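Probable exosome complex exonuclease 1 (Archaeoglobus fulgidus, PDB 3M7N) probably serves as the catalytic Rrp41 component of the archaeal exosome, degrading RNA from its 3' end and able to synthesise heteromeric RNA tails. Local coordinates at residues E[136-141]-E[159-164]; E[196-201]-E[225-230]; E[187-192]-E[217-222]; E[50-55]-E[127-132]. The protein carries 1 engineered substitution. All coordinates share one frame; numbering follows the deposited sequence.

Overall arrangement
Contacts 1, 3 and 4 are buried, whereas contact 2 is a surface contact, with two of its five touching residues exposed and one buried. Helix 136-150 joins contacts 1 and 4: T138 and L141 face strand 158-167, while C140 meets V52, V127 and V129 of the five-stranded sheet. Contacts 2 and 3 both place helix 212-248 against the four-stranded sheet, to which contact 1 also belongs. Their chemistry differs accordingly. Contact 4 is a backbone ladder between strands, contacts 2 and 3 are apolar helix-on-sheet packing, and contact 1 adds a water bridge. The bound RNA touches contacts 1 and 4 and lies about 15 Å from contact 2, measured between nearest atoms.

Contact 1: E[136-141]-E[159-164]; sequences SRTACL and ITSVAV. With nucleotides of chain L.
T138 and S161 form the closest meeting of helix 136-141 with strand 159-164, their CA atoms 5.1 Å apart on axes that run nearly antiparallel at 167°. The packing is close: T138 CB lies 3.1 Å from S161 OG, and T138 CG2 continues over the strand backbone between V162 and A163. L141 closes the other flank, its CD1 3.8 Å from S161 OG. S161 OG points into the helix because it stands anti to its own backbone N (chi1 173°), yet its polar partner is F189 O on the next strand.

Polar linkage across the pair runs through water. One molecule donates to T138 OG1 at 2.9 Å and accepts from A163 N at 3.0 Å, so T138 OG1, which is also bonded to G135 O, tethers the first turn of the helix to the strand.

A third set of contacts involves RNA. S136 OG approaches O3' of C6 of chain L at 3.2 Å, a possible hydrogen bond that the geometry does not settle; S136 OG is also hydrogen-bonded with Y79 OH. R137 NH2 lies 3.1 Å from OP2 of the same nucleotide, which sits in the guanidinium plane at its edge, while NH1 is hydrogen-bonded to Q205 OE1. A helix that packs on a sheet and offers its N-terminal turn to a bound RNA nucleotide is consistent with the active-site region of the RNase PH fold.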
loop_
_atom_site.group_PDB
_atom_site.type_symbol
_atom_site.label_atom_id
_atom_site.label_comp_id
_atom_site.label_asym_id
_atom_site.label_seq_id
_atom_site.Cartn_x
_atom_site.Cartn_y
_atom_site.Cartn_z
ATOM N N SER E 136 6.642 -28.254 10.815
ATOM C CA SER E 136 6.547 -27.764 9.427
ATOM C C SER E 136 7.581 -26.691 9.087
ATOM O O SER E 136 8.063 -26.622 7.954
ATOM C CB SER E 136 5.139 -27.270 9.064
ATOM O OG SER E 136 4.743 -26.142 9.821
ATOM N N ARG E 137 7.959 -25.877 10.063
ATOM C CA ARG E 137 8.991 -24.878 9.789
ATOM C C ARG E 137 10.357 -25.527 9.508
ATOM O O ARG E 137 11.127 -25.034 8.684
ATOM C CB ARG E 137 9.068 -23.818 10.894
ATOM C CG ARG E 137 10.129 -24.060 11.944
ATOM C CD ARG E 137 9.969 -23.078 13.089
ATOM N NE ARG E 137 8.590 -23.074 13.573
ATOM C CZ ARG E 137 8.114 -22.202 14.456
ATOM N NH1 ARG E 137 8.910 -21.270 14.964
ATOM N NH2 ARG E 137 6.851 -22.265 14.840
ATOM N N THR E 138 10.647 -26.646 10.175
ATOM C CA THR E 138 11.905 -27.371 9.937
ATOM C C THR E 138 11.863 -28.067 8.564
ATOM O O THR E 138 12.812 -27.978 7.786
ATOM C CB THR E 138 12.257 -28.365 11.094
ATOM O OG1 THR E 138 11.374 -29.497 11.083
ATOM C CG2 THR E 138 12.161 -27.678 12.446
ATOM N N ALA E 139 10.740 -28.711 8.261
ATOM C CA ALA E 139 10.501 -29.239 6.923
ATOM C C ALA E 139 10.754 -28.197 5.824
ATOM O O ALA E 139 11.509 -28.458 4.865
ATOM C CB ALA E 139 9.115 -29.804 6.817
ATOM N N CYS E 140 10.171 -27.005 5.969
ATOM C CA CYS E 140 10.367 -25.956 4.948
ATOM C C CYS E 140 11.812 -25.541 4.837
ATOM O O CYS E 140 12.333 -25.355 3.738
ATOM C CB CYS E 140 9.470 -24.735 5.211
ATOM S SG CYS E 140 7.715 -25.180 5.134
ATOM N N LEU E 141 12.477 -25.384 5.970
ATOM C CA LEU E 141 13.879 -25.005 5.915
ATOM C C LEU E 141 14.702 -26.064 5.169
ATOM O O LEU E 141 15.589 -25.722 4.374
ATOM C CB LEU E 141 14.440 -24.757 7.313
ATOM C CG LEU E 141 14.170 -23.413 7.989
ATOM C CD1 LEU E 141 14.610 -23.451 9.469
ATOM C CD2 LEU E 141 14.856 -22.277 7.222
ATOM N N ILE E 159 21.850 -25.943 4.846
ATOM C CA ILE E 159 21.083 -25.636 6.015
ATOM C C ILE E 159 20.264 -26.873 6.322
ATOM O O ILE E 159 19.577 -27.402 5.454
ATOM C CB ILE E 159 20.161 -24.414 5.756
ATOM C CG1 ILE E 159 20.975 -23.117 5.765
ATOM C CG2 ILE E 159 19.070 -24.340 6.782
ATOM C CD1 ILE E 159 21.621 -22.794 7.115
ATOM N N THR E 160 20.344 -27.349 7.553
ATOM C CA THR E 160 19.640 -28.562 7.903
ATOM C C THR E 160 18.932 -28.342 9.229
ATOM O O THR E 160 19.465 -27.711 10.146
ATOM C CB THR E 160 20.616 -29.788 7.966
ATOM O OG1 THR E 160 21.393 -29.855 6.759
ATOM C CG2 THR E 160 19.841 -31.094 8.165
ATOM N N SER E 161 17.738 -28.878 9.354
ATOM C CA SER E 161 16.892 -28.437 10.433
ATOM C C SER E 161 16.068 -29.571 11.031
ATOM O O SER E 161 15.520 -30.395 10.298
ATOM C CB SER E 161 15.990 -27.301 9.904
ATOM O OG SER E 161 15.011 -26.922 10.850
ATOM N N VAL E 162 15.997 -29.607 12.361
ATOM C CA VAL E 162 15.068 -30.463 13.085
ATOM C C VAL E 162 14.724 -29.824 14.422
ATOM O O VAL E 162 15.497 -29.034 14.954
ATOM C CB VAL E 162 15.703 -31.821 13.515
ATOM C CG1 VAL E 162 14.754 -32.980 13.237
ATOM C CG2 VAL E 162 17.052 -32.020 12.902
ATOM N N ALA E 163 13.603 -30.234 14.997
ATOM C CA ALA E 163 13.248 -29.834 16.346
ATOM C C ALA E 163 13.467 -30.997 17.318
ATOM O O ALA E 163 13.393 -32.160 16.943
ATOM C CB ALA E 163 11.785 -29.378 16.409
ATOM N N VAL E 164 13.750 -30.669 18.570
ATOM C CA VAL E 164 13.733 -31.662 19.618
ATOM C C VAL E 164 12.568 -31.288 20.497
ATOM O O VAL E 164 12.385 -30.107 20.813
ATOM C CB VAL E 164 15.033 -31.649 20.448
ATOM C CG1 VAL E 164 14.819 -32.360 21.783
ATOM C CG2 VAL E 164 16.176 -32.284 19.661
ATOM P P C L 6 4.178 -24.577 16.039
ATOM O OP1 C L 6 5.512 -25.224 16.082
ATOM O OP2 C L 6 4.098 -23.096 16.016
ATOM O "O5'" C L 6 3.339 -25.184 14.808
ATOM C "C5'" C L 6 3.294 -26.606 14.665
ATOM C "C4'" C L 6 1.994 -27.108 14.064
ATOM O "O4'" C L 6 0.837 -26.510 14.702
ATOM C "C3'" C L 6 1.747 -26.773 12.602
ATOM O "O3'" C L 6 2.638 -27.503 11.761
ATOM C "C2'" C L 6 0.302 -27.245 12.507
ATOM O "O2'" C L 6 0.168 -28.660 12.480
ATOM C "C1'" C L 6 -0.259 -26.682 13.816
ATOM N N1 C L 6 -0.961 -25.389 13.589
ATOM C C2 C L 6 -2.276 -25.427 13.123
ATOM O O2 C L 6 -2.812 -26.526 12.932
ATOM N N3 C L 6 -2.928 -24.260 12.901
ATOM C C4 C L 6 -2.311 -23.096 13.126
ATOM N N4 C L 6 -3.004 -21.970 12.890
ATOM C C5 C L 6 -0.963 -23.044 13.603
ATOM C C6 C L 6 -0.330 -24.202 13.815
HETATM O O HOH W 1 11.508 -31.500 13.222
#

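Contact 2: E[196-201]-E[225-230]; sequences GKIESI and GALQIY
A226 and I198 open the contact: the methyl CB of A226 lies 3.9 Å from I198 CD1, the tip of the isoleucine's longer branch. I198 CG1 leaves beside the backbone N (chi1 -51°), and a further turn at chi2 of -74° carries CD1 to the alanine.

One residue on, L227 meets the beginning of the segment, from G196 to I198. Its CG is 4.1 Å from I198 CG1, the two side chains meeting at a slant. Its CD2 meets the backbone where the loop passes into the strand, 3.6 Å from G196 O and 4.1 Å from K197 CA. These are van der Waals approaches to backbone, made by a single methyl. Y230, last in the segment, turns toward the strand but stays more distant, CE2 4.7 Å from G196 CA.

The axes come within 8.8 Å at 117°, so only the strand's first residues meet the helix. Behind this patch lies strand 185-194, with F191 touching I198 and A226, and I193 touching I198 and Y230. Strand 197-207, one of the two edge strands of the four-stranded sheet within this chain, also bonds through its I201 backbone to the neighbouring Probable exosome complex exonuclease 2 subunit.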
loop_
_atom_site.group_PDB
_atom_site.type_symbol
_atom_site.label_atom_id
_atom_site.label_comp_id
_atom_site.label_asym_id
_atom_site.label_seq_id
_atom_site.Cartn_x
_atom_site.Cartn_y
_atom_site.Cartn_z
ATOM N N GLY E 196 31.010 -31.681 5.666
ATOM C CA GLY E 196 30.271 -32.848 6.124
ATOM C C GLY E 196 29.786 -32.841 7.564
ATOM O O GLY E 196 29.308 -33.864 8.055
ATOM N N LYS E 197 29.891 -31.707 8.255
ATOM C CA LYS E 197 29.507 -31.679 9.669
ATOM C C LYS E 197 28.867 -30.372 10.187
ATOM O O LYS E 197 28.907 -29.314 9.540
ATOM C CB LYS E 197 30.711 -32.048 10.528
ATOM C CG LYS E 197 31.828 -31.025 10.469
ATOM C CD LYS E 197 33.138 -31.639 10.953
ATOM C CE LYS E 197 34.276 -30.623 10.919
ATOM N NZ LYS E 197 35.601 -31.249 11.224
ATOM N N ILE E 198 28.274 -30.463 11.375
ATOM C CA ILE E 198 27.622 -29.325 12.004
ATOM C C ILE E 198 28.650 -28.257 12.316
ATOM O O ILE E 198 29.554 -28.486 13.093
ATOM C CB ILE E 198 26.955 -29.743 13.304
ATOM C CG1 ILE E 198 26.066 -30.963 13.077
ATOM C CG2 ILE E 198 26.157 -28.600 13.886
ATOM C CD1 ILE E 198 24.786 -30.660 12.345
ATOM N N GLU E 199 28.512 -27.086 11.711
ATOM C CA GLU E 199 29.504 -26.023 11.863
ATOM C C GLU E 199 29.032 -24.891 12.782
ATOM O O GLU E 199 29.850 -24.228 13.436
ATOM C CB GLU E 199 29.860 -25.447 10.496
ATOM C CG GLU E 199 31.343 -25.119 10.309
ATOM C CD GLU E 199 31.652 -23.653 10.531
ATOM O OE1 GLU E 199 31.316 -23.112 11.610
ATOM O OE2 GLU E 199 32.237 -23.041 9.615
ATOM N N SER E 200 27.721 -24.651 12.789
ATOM C CA SER E 200 27.111 -23.670 13.679
ATOM C C SER E 200 25.590 -23.654 13.585
ATOM O O SER E 200 24.992 -24.430 12.844
ATOM C CB SER E 200 27.699 -22.266 13.498
ATOM O OG SER E 200 27.835 -21.926 12.135
ATOM N N ILE E 201 24.984 -22.780 14.377
ATOM C CA ILE E 201 23.542 -22.702 14.528
ATOM C C ILE E 201 23.013 -21.553 13.685
ATOM O O ILE E 201 23.415 -20.399 13.871
ATOM C CB ILE E 201 23.178 -22.439 16.010
ATOM C CG1 ILE E 201 23.595 -23.634 16.890
ATOM C CG2 ILE E 201 21.692 -22.124 16.155
ATOM C CD1 ILE E 201 23.579 -23.357 18.400
ATOM N N GLY E 225 20.296 -35.971 14.635
ATOM C CA GLY E 225 19.242 -36.003 13.642
ATOM C C GLY E 225 19.584 -35.144 12.428
ATOM O O GLY E 225 19.354 -35.547 11.289
ATOM N N ALA E 226 20.148 -33.962 12.669
ATOM C CA ALA E 226 20.511 -33.060 11.573
ATOM C C ALA E 226 21.467 -33.729 10.591
ATOM O O ALA E 226 21.311 -33.592 9.375
ATOM C CB ALA E 226 21.093 -31.739 12.099
ATOM N N LEU E 227 22.453 -34.456 11.109
ATOM C CA LEU E 227 23.379 -35.177 10.236
ATOM C C LEU E 227 22.680 -36.256 9.420
ATOM O O LEU E 227 23.052 -36.501 8.281
ATOM C CB LEU E 227 24.553 -35.764 11.012
ATOM C CG LEU E 227 25.592 -34.688 11.317
ATOM C CD1 LEU E 227 26.619 -35.176 12.334
ATOM C CD2 LEU E 227 26.257 -34.181 10.033
ATOM N N GLN E 228 21.673 -36.897 9.999
ATOM C CA GLN E 228 20.910 -37.901 9.258
ATOM C C GLN E 228 20.151 -37.257 8.093
ATOM O O GLN E 228 20.310 -37.662 6.944
ATOM C CB GLN E 228 19.954 -38.679 10.187
ATOM C CG GLN E 228 20.680 -39.569 11.206
ATOM C CD GLN E 228 19.758 -40.430 12.076
ATOM O OE1 GLN E 228 20.188 -41.455 12.610
ATOM N NE2 GLN E 228 18.508 -40.019 12.231
ATOM N N ILE E 229 19.348 -36.235 8.390
ATOM C CA ILE E 229 18.600 -35.504 7.364
ATOM C C ILE E 229 19.535 -34.962 6.293
ATOM O O ILE E 229 19.249 -35.045 5.095
ATOM C CB ILE E 229 17.822 -34.334 7.976
ATOM C CG1 ILE E 229 16.802 -34.839 8.984
ATOM C CG2 ILE E 229 17.127 -33.484 6.895
ATOM C CD1 ILE E 229 16.128 -33.725 9.720
ATOM N N TYR E 230 20.660 -34.406 6.723
ATOM C CA TYR E 230 21.571 -33.812 5.764
ATOM C C TYR E 230 21.996 -34.788 4.661
ATOM O O TYR E 230 22.035 -34.421 3.480
ATOM C CB TYR E 230 22.796 -33.268 6.457
ATOM C CG TYR E 230 23.883 -32.973 5.480
ATOM C CD1 TYR E 230 23.837 -31.825 4.694
ATOM C CD2 TYR E 230 24.942 -33.852 5.310
ATOM C CE1 TYR E 230 24.823 -31.552 3.780
ATOM C CE2 TYR E 230 25.933 -33.593 4.402
ATOM C CZ TYR E 230 25.874 -32.436 3.638
ATOM O OH TYR E 230 26.865 -32.168 2.724
#

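Contact 3: E[187-192]-E[217-222]; sequences MPFAFL and QAIELA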
loop_
_atom_site.group_PDB
_atom_site.type_symbol
_atom_site.label_atom_id
_atom_site.label_comp_id
_atom_site.label_asym_id
_atom_site.label_seq_id
_atom_site.Cartn_x
_atom_site.Cartn_y
_atom_site.Cartn_z
ATOM N N MET E 187 11.579 -27.318 20.403
ATOM C CA MET E 187 12.778 -26.542 20.139
ATOM C C MET E 187 13.391 -26.808 18.761
ATOM O O MET E 187 14.289 -27.641 18.607
ATOM C CB MET E 187 13.787 -26.791 21.249
ATOM C CG MET E 187 15.036 -25.936 21.166
ATOM S SD MET E 187 16.105 -26.234 22.587
ATOM C CE MET E 187 17.503 -25.203 22.149
ATOM N N PRO E 188 12.899 -26.080 17.746
ATOM C CA PRO E 188 13.438 -26.180 16.386
ATOM C C PRO E 188 14.863 -25.648 16.296
ATOM O O PRO E 188 15.162 -24.637 16.916
ATOM C CB PRO E 188 12.483 -25.298 15.559
ATOM C CG PRO E 188 11.751 -24.450 16.556
ATOM C CD PRO E 188 11.660 -25.289 17.794
ATOM N N PHE E 189 15.721 -26.337 15.543
ATOM C CA PHE E 189 17.076 -25.865 15.233
ATOM C C PHE E 189 17.261 -25.883 13.728
ATOM O O PHE E 189 16.542 -26.580 13.013
ATOM C CB PHE E 189 18.166 -26.817 15.772
ATOM C CG PHE E 189 18.137 -27.027 17.248
ATOM C CD1 PHE E 189 17.222 -27.899 17.824
ATOM C CD2 PHE E 189 19.061 -26.391 18.066
ATOM C CE1 PHE E 189 17.220 -28.108 19.185
ATOM C CE2 PHE E 189 19.058 -26.600 19.435
ATOM C CZ PHE E 189 18.139 -27.463 19.989
ATOM N N ALA E 190 18.266 -25.158 13.256
ATOM C CA ALA E 190 18.815 -25.416 11.934
ATOM C C ALA E 190 20.291 -25.111 12.034
ATOM O O ALA E 190 20.689 -24.197 12.758
ATOM C CB ALA E 190 18.162 -24.560 10.882
ATOM N N PHE E 191 21.097 -25.880 11.311
ATOM C CA PHE E 191 22.540 -25.744 11.392
ATOM C C PHE E 191 23.114 -25.509 10.010
ATOM O O PHE E 191 22.531 -25.916 9.004
ATOM C CB PHE E 191 23.186 -27.025 11.962
ATOM C CG PHE E 191 22.594 -27.497 13.264
ATOM C CD1 PHE E 191 21.597 -28.457 13.273
ATOM C CD2 PHE E 191 23.050 -26.998 14.478
ATOM C CE1 PHE E 191 21.047 -28.900 14.471
ATOM C CE2 PHE E 191 22.512 -27.442 15.674
ATOM C CZ PHE E 191 21.517 -28.398 15.677
ATOM N N LEU E 192 24.266 -24.859 9.976
ATOM C CA LEU E 192 25.123 -24.884 8.811
ATOM C C LEU E 192 25.966 -26.174 8.843
ATOM O O LEU E 192 26.682 -26.417 9.820
ATOM C CB LEU E 192 26.051 -23.671 8.828
ATOM C CG LEU E 192 27.101 -23.700 7.725
ATOM C CD1 LEU E 192 26.441 -23.485 6.353
ATOM C CD2 LEU E 192 28.194 -22.671 7.989
ATOM N N GLN E 217 21.506 -31.198 26.265
ATOM C CA GLN E 217 21.269 -32.506 25.673
ATOM C C GLN E 217 20.440 -32.414 24.380
ATOM O O GLN E 217 20.667 -33.168 23.424
ATOM C CB GLN E 217 20.585 -33.425 26.690
ATOM C CG GLN E 217 21.482 -33.748 27.872
ATOM C CD GLN E 217 20.726 -33.999 29.170
ATOM O OE1 GLN E 217 19.635 -34.563 29.173
ATOM N NE2 GLN E 217 21.320 -33.584 30.284
ATOM N N ALA E 218 19.481 -31.492 24.352
ATOM C CA ALA E 218 18.641 -31.302 23.166
ATOM C C ALA E 218 19.498 -30.914 21.963
ATOM O O ALA E 218 19.299 -31.430 20.858
ATOM C CB ALA E 218 17.564 -30.256 23.421
ATOM N N ILE E 219 20.465 -30.029 22.187
ATOM C CA ILE E 219 21.396 -29.657 21.130
ATOM C C ILE E 219 22.135 -30.878 20.590
ATOM O O ILE E 219 22.313 -31.012 19.378
ATOM C CB ILE E 219 22.441 -28.628 21.590
ATOM C CG1 ILE E 219 21.774 -27.355 22.084
ATOM C CG2 ILE E 219 23.366 -28.254 20.436
ATOM C CD1 ILE E 219 22.779 -26.258 22.379
ATOM N N GLU E 220 22.573 -31.767 21.480
ATOM C CA GLU E 220 23.273 -32.968 21.016
ATOM C C GLU E 220 22.353 -33.836 20.167
ATOM O O GLU E 220 22.747 -34.294 19.100
ATOM C CB GLU E 220 23.875 -33.784 22.179
ATOM C CG GLU E 220 24.998 -33.058 22.906
ATOM C CD GLU E 220 26.074 -32.578 21.960
ATOM O OE1 GLU E 220 26.349 -31.344 21.920
ATOM O OE2 GLU E 220 26.642 -33.442 21.247
ATOM N N LEU E 221 21.132 -34.049 20.646
ATOM C CA LEU E 221 20.155 -34.858 19.934
ATOM C C LEU E 221 19.892 -34.284 18.548
ATOM O O LEU E 221 19.930 -35.000 17.544
ATOM C CB LEU E 221 18.850 -34.873 20.700
ATOM C CG LEU E 221 18.182 -36.206 20.983
ATOM C CD1 LEU E 221 16.699 -35.965 21.142
ATOM C CD2 LEU E 221 18.461 -37.221 19.882
ATOM N N ALA E 222 19.642 -32.980 18.493
ATOM C CA ALA E 222 19.312 -32.338 17.226
ATOM C C ALA E 222 20.454 -32.444 16.216
ATOM O O ALA E 222 20.213 -32.726 15.043
ATOM C CB ALA E 222 18.909 -30.877 17.442
#
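The methyl of A222 sits over one face of the F189 ring, a CH-pi contact with CB 3.9 Å from the ring centroid and 29° off the ring normal. Its nearest ring atom is CD1, at 3.4 Å, which marks the packing here as tight. The same methyl also meets the next aromatic side chain on this side of the strand, F191, whose CZ is 4.0 Å away. I219 meets the far part of the F189 ring: its CG1 lies 3.9 Å from F189 CE2, the two side chains crossing at about a right angle. M187 adds a looser contact, SD to A218 CB at 4.4 Å.

These groups line up because M187, F189 and F191, every second residue, point to the same side of strand 187-192. In F189, CG stands beside the backbone N (chi1 -59°), which sends the ring toward the helix. The helix axis passes the strand at 9.7 Å, and A218 and A222, one turn apart, both turn their methyls to the sheet.

Replacing F189 by an alanine would remove the ring and would probably leave the A222 methyl without its CH-pi partner, opening a gap beside I219.

Further out, the backbone of F189 is bonded to V162, fixing the strand from which the ring projects. V164 touches A218 and A222 from strand 158-167, and K223 extends the helix's contact with F191. The side-chain contacts are apolar throughout, which implies that van der Waals and CH-pi packing of alanine methyls and I219 against M187, F189 and F191 joins helix 212-248 to its sheet.

Contact 4: E[50-55]-E[127-132]; sequences NKVIAA and VEVLQA. With nucleotides of chain L.
I53 and E128 face each other as an antiparallel hydrogen-bonded pair, with E128 N to I53 O at 2.8 Å and I53 N to E128 O at 2.9 Å. At the other end K51 N gives Q131 O a short, straight bond of 2.7 Å (166° at the hydrogen). Between these pairs the ladder is irregular: K51 O accepts twice, from L130 N at 2.8 Å, nearly along its C=O axis, and from Q131 N at 3.0 Å, in the carbonyl plane on a lone pair. Two residues thus oppose one, a classic beta bulge, and the register shifts by one.

The side chains of K51 and Q131 lie alongside each other, CB to CB 3.8 Å. K51 NZ forms a salt bridge with E43 OE1 of the neighbouring Probable exosome complex exonuclease 2 subunit, and Q131 NE2 a hydrogen bond to the same atom. L130 CD1 rests 4.0 Å from I53 CG2. On the opposite face V52, A54, V127 and V129 turn toward helix 136-150, with C140 of the helix touching V52 and V127.

Past the bulge, A132 CB comes within 3.9 Å of O2' of C6 of chain L, and N50 OD1 takes D133 N. The chemistry implies a sheet with two distinct faces: an apolar one buried under the chain's own helix, and one whose lysine and glutamine bind the partner subunit, with the bulged strand leading on toward the RNA.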
loop_
_atom_site.group_PDB
_atom_site.type_symbol
_atom_site.label_atom_id
_atom_site.label_comp_id
_atom_site.label_asym_id
_atom_site.label_seq_id
_atom_site.Cartn_x
_atom_site.Cartn_y
_atom_site.Cartn_z
ATOM N N ASN E 50 4.114 -33.938 7.414
ATOM C CA ASN E 50 4.326 -32.658 6.747
ATOM C C ASN E 50 4.509 -32.900 5.279
ATOM O O ASN E 50 5.232 -33.814 4.891
ATOM C CB ASN E 50 5.573 -31.937 7.267
ATOM C CG ASN E 50 5.375 -31.353 8.652
ATOM O OD1 ASN E 50 4.570 -30.434 8.839
ATOM N ND2 ASN E 50 6.107 -31.890 9.637
ATOM N N LYS E 51 3.859 -32.087 4.455
ATOM C CA LYS E 51 4.141 -32.112 3.019
ATOM C C LYS E 51 4.333 -30.699 2.539
ATOM O O LYS E 51 3.402 -29.905 2.556
ATOM C CB LYS E 51 3.009 -32.770 2.239
ATOM C CG LYS E 51 2.714 -34.182 2.666
ATOM C CD LYS E 51 1.907 -34.915 1.603
ATOM C CE LYS E 51 1.432 -36.260 2.134
ATOM N NZ LYS E 51 0.633 -36.938 1.100
ATOM N N VAL E 52 5.544 -30.383 2.106
ATOM C CA VAL E 52 5.864 -29.013 1.772
ATOM C C VAL E 52 6.513 -28.945 0.418
ATOM O O VAL E 52 7.077 -29.928 -0.067
ATOM C CB VAL E 52 6.838 -28.393 2.803
ATOM C CG1 VAL E 52 6.338 -28.629 4.211
ATOM C CG2 VAL E 52 8.227 -28.964 2.636
ATOM N N ILE E 53 6.428 -27.771 -0.194
ATOM C CA ILE E 53 7.114 -27.522 -1.451
ATOM C C ILE E 53 7.838 -26.163 -1.446
ATOM O O ILE E 53 7.337 -25.173 -0.917
ATOM C CB ILE E 53 6.157 -27.717 -2.670
ATOM C CG1 ILE E 53 6.942 -27.584 -3.975
ATOM C CG2 ILE E 53 4.968 -26.765 -2.607
ATOM C CD1 ILE E 53 6.294 -28.327 -5.131
ATOM N N ALA E 54 9.034 -26.122 -2.005
ATOM C CA ALA E 54 9.845 -24.918 -1.951
ATOM C C ALA E 54 10.237 -24.527 -3.348
ATOM O O ALA E 54 10.427 -25.385 -4.209
ATOM C CB ALA E 54 11.113 -25.139 -1.107
ATOM N N ALA E 55 10.406 -23.225 -3.549
ATOM C CA ALA E 55 10.713 -22.688 -4.859
ATOM C C ALA E 55 11.614 -21.477 -4.713
ATOM O O ALA E 55 11.428 -20.640 -3.819
ATOM C CB ALA E 55 9.415 -22.314 -5.596
ATOM N N VAL E 127 7.994 -21.081 0.352
ATOM C CA VAL E 127 7.747 -22.431 0.774
ATOM C C VAL E 127 6.292 -22.553 1.153
ATOM O O VAL E 127 5.744 -21.697 1.859
ATOM C CB VAL E 127 8.653 -22.885 1.960
ATOM C CG1 VAL E 127 8.554 -24.386 2.083
ATOM C CG2 VAL E 127 10.100 -22.516 1.733
ATOM N N GLU E 128 5.670 -23.631 0.690
ATOM C CA GLU E 128 4.250 -23.832 0.889
ATOM C C GLU E 128 3.981 -25.107 1.656
ATOM O O GLU E 128 4.393 -26.192 1.243
ATOM C CB GLU E 128 3.555 -23.905 -0.466
ATOM C CG GLU E 128 2.190 -23.265 -0.481
ATOM C CD GLU E 128 2.259 -21.747 -0.408
ATOM O OE1 GLU E 128 2.988 -21.102 -1.198
ATOM O OE2 GLU E 128 1.580 -21.202 0.472
ATOM N N VAL E 129 3.285 -24.979 2.775
ATOM C CA VAL E 129 2.863 -26.147 3.514
ATOM C C VAL E 129 1.554 -26.673 2.928
ATOM O O VAL E 129 0.497 -26.098 3.141
ATOM C CB VAL E 129 2.687 -25.851 5.021
ATOM C CG1 VAL E 129 2.332 -27.117 5.760
ATOM C CG2 VAL E 129 3.949 -25.242 5.599
ATOM N N LEU E 130 1.648 -27.779 2.200
ATOM C CA LEU E 130 0.495 -28.429 1.596
ATOM C C LEU E 130 -0.203 -29.297 2.621
ATOM O O LEU E 130 -1.415 -29.491 2.574
ATOM C CB LEU E 130 0.946 -29.278 0.409
ATOM C CG LEU E 130 1.545 -28.437 -0.725
ATOM C CD1 LEU E 130 2.042 -29.318 -1.864
ATOM C CD2 LEU E 130 0.511 -27.400 -1.229
ATOM N N GLN E 131 0.577 -29.843 3.547
ATOM C CA GLN E 131 0.009 -30.615 4.627
ATOM C C GLN E 131 0.881 -30.415 5.847
ATOM O O GLN E 131 2.113 -30.567 5.776
ATOM C CB GLN E 131 -0.117 -32.103 4.276
ATOM C CG GLN E 131 -0.865 -32.911 5.349
ATOM C CD GLN E 131 -1.022 -34.385 4.995
ATOM O OE1 GLN E 131 -0.403 -35.252 5.616
ATOM N NE2 GLN E 131 -1.846 -34.673 3.993
ATOM N N ALA E 132 0.231 -30.075 6.958
ATOM C CA ALA E 132 0.935 -29.610 8.134
ATOM C C ALA E 132 0.939 -30.626 9.248
ATOM O O ALA E 132 -0.073 -31.251 9.559
ATOM C CB ALA E 132 0.335 -28.312 8.626
ATOM P P C L 6 4.178 -24.577 16.039
ATOM O OP1 C L 6 5.512 -25.224 16.082
ATOM O OP2 C L 6 4.098 -23.096 16.016
ATOM O "O5'" C L 6 3.339 -25.184 14.808
ATOM C "C5'" C L 6 3.294 -26.606 14.665
ATOM C "C4'" C L 6 1.994 -27.108 14.064
ATOM O "O4'" C L 6 0.837 -26.510 14.702
ATOM C "C3'" C L 6 1.747 -26.773 12.602
ATOM O "O3'" C L 6 2.638 -27.503 11.761
ATOM C "C2'" C L 6 0.302 -27.245 12.507
ATOM O "O2'" C L 6 0.168 -28.660 12.480
ATOM C "C1'" C L 6 -0.259 -26.682 13.816
ATOM N N1 C L 6 -0.961 -25.389 13.589
ATOM C C2 C L 6 -2.276 -25.427 13.123
ATOM O O2 C L 6 -2.812 -26.526 12.932
ATOM N N3 C L 6 -2.928 -24.260 12.901
ATOM C C4 C L 6 -2.311 -23.096 13.126
ATOM N N4 C L 6 -3.004 -21.970 12.890
ATOM C C5 C L 6 -0.963 -23.044 13.603
ATOM C C6 C L 6 -0.330 -24.202 13.815
#